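Local coordinates for protein PncC family amidohydrolase (Enterobacter asburiae, PDB 6L19) that probably hydrolyses amide bonds as a PncC-type amidohydrolase of the competence- or damage-inducible protein family, at residues Q101-I106 / N131-T136. The protein carries 3 engineered substitutions. Numbering follows the deposited sequence.
Sequences QADISI and NIRGET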
ATOM      1  N   GLN A 101      14.167  -4.368  -2.610  1.00 21.67           N
ATOM      2  CA  GLN A 101      15.536  -4.006  -2.966  1.00 20.16           C
ATOM      3  C   GLN A 101      15.748  -2.510  -2.764  1.00 27.41           C
ATOM      4  O   GLN A 101      16.227  -1.790  -3.641  1.00 24.77           O
ATOM      5  CB  GLN A 101      15.864  -4.431  -4.405  1.00 25.51           C
ATOM      6  CG  GLN A 101      15.835  -5.965  -4.560  1.00 33.14           C
ATOM      7  CD  GLN A 101      16.202  -6.445  -5.958  1.00 44.96           C
ATOM      8  OE1 GLN A 101      16.340  -5.654  -6.892  1.00 50.63           O
ATOM      9  NE2 GLN A 101      16.352  -7.754  -6.106  1.00 45.83           N
ATOM     10  N   ALA A 102      15.364  -2.035  -1.586  1.00 23.02           N
ATOM     11  CA  ALA A 102      15.423  -0.615  -1.284  1.00 21.54           C
ATOM     12  C   ALA A 102      16.596  -0.309  -0.357  1.00 23.32           C
ATOM     13  O   ALA A 102      17.179  -1.196   0.268  1.00 21.07           O
ATOM     14  CB  ALA A 102      14.103  -0.152  -0.654  1.00 21.94           C
ATOM     15  N   ASP A 103      16.939   0.979  -0.277  1.00 21.34           N
ATOM     16  CA  ASP A 103      17.969   1.405   0.666  1.00 19.64           C
ATOM     17  C   ASP A 103      17.401   1.642   2.054  1.00 20.51           C
ATOM     18  O   ASP A 103      18.103   1.452   3.055  1.00 21.82           O
ATOM     19  CB  ASP A 103      18.634   2.687   0.178  1.00 15.10           C
ATOM     20  CG  ASP A 103      19.311   2.511  -1.176  1.00 29.37           C
ATOM     21  OD1 ASP A 103      20.245   1.688  -1.253  1.00 24.76           O
ATOM     22  OD2 ASP A 103      18.897   3.173  -2.160  1.00 24.81           O
ATOM     23  N   ILE A 104      16.151   2.084   2.122  1.00 20.32           N
ATOM     24  CA  ILE A 104      15.523   2.548   3.355  1.00 22.45           C
ATOM     25  C   ILE A 104      14.115   1.983   3.412  1.00 21.58           C
ATOM     26  O   ILE A 104      13.409   1.959   2.398  1.00 18.81           O
ATOM     27  CB  ILE A 104      15.497   4.088   3.417  1.00 20.68           C
ATOM     28  CG1 ILE A 104      16.920   4.639   3.436  1.00 18.57           C
ATOM     29  CG2 ILE A 104      14.721   4.587   4.638  1.00 17.84           C
ATOM     30  CD1 ILE A 104      16.967   6.168   3.433  1.00 19.05           C
ATOM     31  N   SER A 105      13.711   1.511   4.588  1.00 18.20           N
ATOM     32  CA  SER A 105      12.350   1.047   4.796  1.00 17.59           C
ATOM     33  C   SER A 105      11.776   1.654   6.068  1.00 22.18           C
ATOM     34  O   SER A 105      12.502   1.954   7.017  1.00 19.22           O
ATOM     35  CB  SER A 105      12.275  -0.485   4.872  1.00 16.97           C
ATOM     36  OG  SER A 105      13.003  -0.953   5.988  1.00 20.12           O
ATOM     37  N   ILE A 106      10.457   1.845   6.057  1.00 20.38           N
ATOM     38  CA  ILE A 106       9.675   2.233   7.223  1.00 18.28           C
ATOM     39  C   ILE A 106       8.654   1.136   7.447  1.00 19.36           C
ATOM     40  O   ILE A 106       7.983   0.713   6.501  1.00 20.21           O
ATOM     41  CB  ILE A 106       8.953   3.584   7.020  1.00 21.52           C
ATOM     42  CG1 ILE A 106       9.926   4.688   6.601  1.00 20.67           C
ATOM     43  CG2 ILE A 106       8.190   3.987   8.287  1.00 21.56           C
ATOM     44  CD1 ILE A 106       9.196   5.980   6.127  1.00 19.66           C
ATOM     45  N   ASN A 131      14.664   1.433   8.876  1.00 17.00           N
ATOM     46  CA  ASN A 131      15.875   0.703   8.524  1.00 15.45           C
ATOM     47  C   ASN A 131      16.546   1.517   7.423  1.00 22.49           C
ATOM     48  O   ASN A 131      16.016   1.612   6.312  1.00 20.39           O
ATOM     49  CB  ASN A 131      15.544  -0.719   8.071  1.00 15.48           C
ATOM     50  CG  ASN A 131      16.787  -1.542   7.714  1.00 25.44           C
ATOM     51  OD1 ASN A 131      17.773  -1.012   7.226  1.00 20.15           O
ATOM     52  ND2 ASN A 131      16.728  -2.851   7.957  1.00 18.77           N
ATOM     53  N   ILE A 132      17.686   2.126   7.742  1.00 20.27           N
ATOM     54  CA  ILE A 132      18.437   2.966   6.812  1.00 18.63           C
ATOM     55  C   ILE A 132      19.710   2.204   6.466  1.00 21.13           C
ATOM     56  O   ILE A 132      20.640   2.126   7.282  1.00 19.58           O
ATOM     57  CB  ILE A 132      18.755   4.342   7.407  1.00 19.44           C
ATOM     58  CG1 ILE A 132      17.467   5.112   7.715  1.00 22.56           C
ATOM     59  CG2 ILE A 132      19.691   5.126   6.463  1.00 17.31           C
ATOM     60  CD1 ILE A 132      17.690   6.339   8.595  1.00 28.20           C
ATOM     61  N   ARG A 133      19.726   1.595   5.282  1.00 22.91           N
ATOM     62  CA  ARG A 133      20.847   0.779   4.801  1.00 24.02           C
ATOM     63  C   ARG A 133      21.417  -0.122   5.894  1.00 27.27           C
ATOM     64  O   ARG A 133      22.614  -0.119   6.180  1.00 24.95           O
ATOM     65  CB  ARG A 133      21.924   1.668   4.179  1.00 24.23           C
ATOM     66  CG  ARG A 133      21.396   2.291   2.883  1.00 22.75           C
ATOM     67  CD  ARG A 133      22.392   3.054   2.058  1.00 25.50           C
ATOM     68  NE  ARG A 133      23.691   2.406   1.879  1.00 26.23           N
ATOM     69  CZ  ARG A 133      23.958   1.469   0.977  1.00 29.75           C
ATOM     70  NH1 ARG A 133      23.004   1.014   0.173  1.00 26.23           N
ATOM     71  NH2 ARG A 133      25.189   0.981   0.891  1.00 28.54           N
ATOM     72  N   GLY A 134      20.535  -0.893   6.529  1.00 25.92           N
ATOM     73  CA  GLY A 134      20.948  -1.948   7.432  1.00 24.02           C
ATOM     74  C   GLY A 134      20.967  -1.590   8.905  1.00 29.56           C
ATOM     75  O   GLY A 134      21.081  -2.495   9.737  1.00 29.02           O
ATOM     76  N   GLU A 135      20.845  -0.314   9.259  1.00 26.58           N
ATOM     77  CA  GLU A 135      20.766   0.112  10.650  1.00 25.52           C
ATOM     78  C   GLU A 135      19.336   0.545  10.966  1.00 28.41           C
ATOM     79  O   GLU A 135      18.771   1.399  10.272  1.00 25.50           O
ATOM     80  CB  GLU A 135      21.759   1.250  10.931  1.00 23.47           C
ATOM     81  CG  GLU A 135      23.207   0.761  10.842  1.00 38.86           C
ATOM     82  CD  GLU A 135      24.260   1.864  10.976  1.00 47.52           C
ATOM     83  OE1 GLU A 135      23.908   3.016  11.312  1.00 40.81           O
ATOM     84  OE2 GLU A 135      25.453   1.561  10.742  1.00 54.17           O
ATOM     85  N   THR A 136      18.766  -0.024  12.024  1.00 25.40           N
ATOM     86  CA  THR A 136      17.363   0.172  12.356  1.00 27.64           C
ATOM     87  C   THR A 136      17.233   0.951  13.654  1.00 27.73           C
ATOM     88  O   THR A 136      17.907   0.645  14.641  1.00 29.14           O
ATOM     89  CB  THR A 136      16.637  -1.169  12.458  1.00 25.17           C
ATOM     90  OG1 THR A 136      16.865  -1.910  11.250  1.00 26.48           O
ATOM     91  CG2 THR A 136      15.128  -0.969  12.632  1.00 23.72           C
TER
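Ser105 and Asn131 form an antiparallel hydrogen-bonded pair, Ser105 N giving to Asn131 O at 2.9 Å and Asn131 N returning a bond to Ser105 O, while Ile104 and Ile132 make the adjoining non-hydrogen-bonded pair. One step further out, Arg133 N reaches Asp103 O at 2.8 Å, nearly in line with the carbonyl bond (168°), which carries the pairing to the second residue of the hairpin turn. That turn is type I', running from Ile132 to Glu135 and joining strands 125-132 and 135-142; the contact thus sits at the turn end of this edge hairpin, beside the start of strand 104-110 in the mixed five-stranded sheet. From just before the turn, Asn131 OD1 accepts from Gly134 N at 2.9 Å in the carbonyl plane, an Asx motif, its carboxamide directed there by CG lying anti to the backbone N (chi1 -179°). The CB of the same asparagine packs against Ser105 OG at 3.3 Å, a hydroxyl also hydrogen-bonded to Ala93 O of helix 86-100, on the sheet face covered by that helix. On the other face, Ile104 and Ile132 run side by side, Ile104 CG1 meeting Ile132 CG2 at 4.1 Å, with Leu162 and Ala165 of helix 147-165 against Ile132. Asp103 and Arg133 also point the same way: Arg133 NH1 meets Asp103 OD1 at 3.2 Å in a salt bridge from the anti side, 31° out of the carboxylate plane. The other oxygen, OD2, accepts from Arg29 N, so the carboxylate links the hairpin to the residue just before strand 30-35.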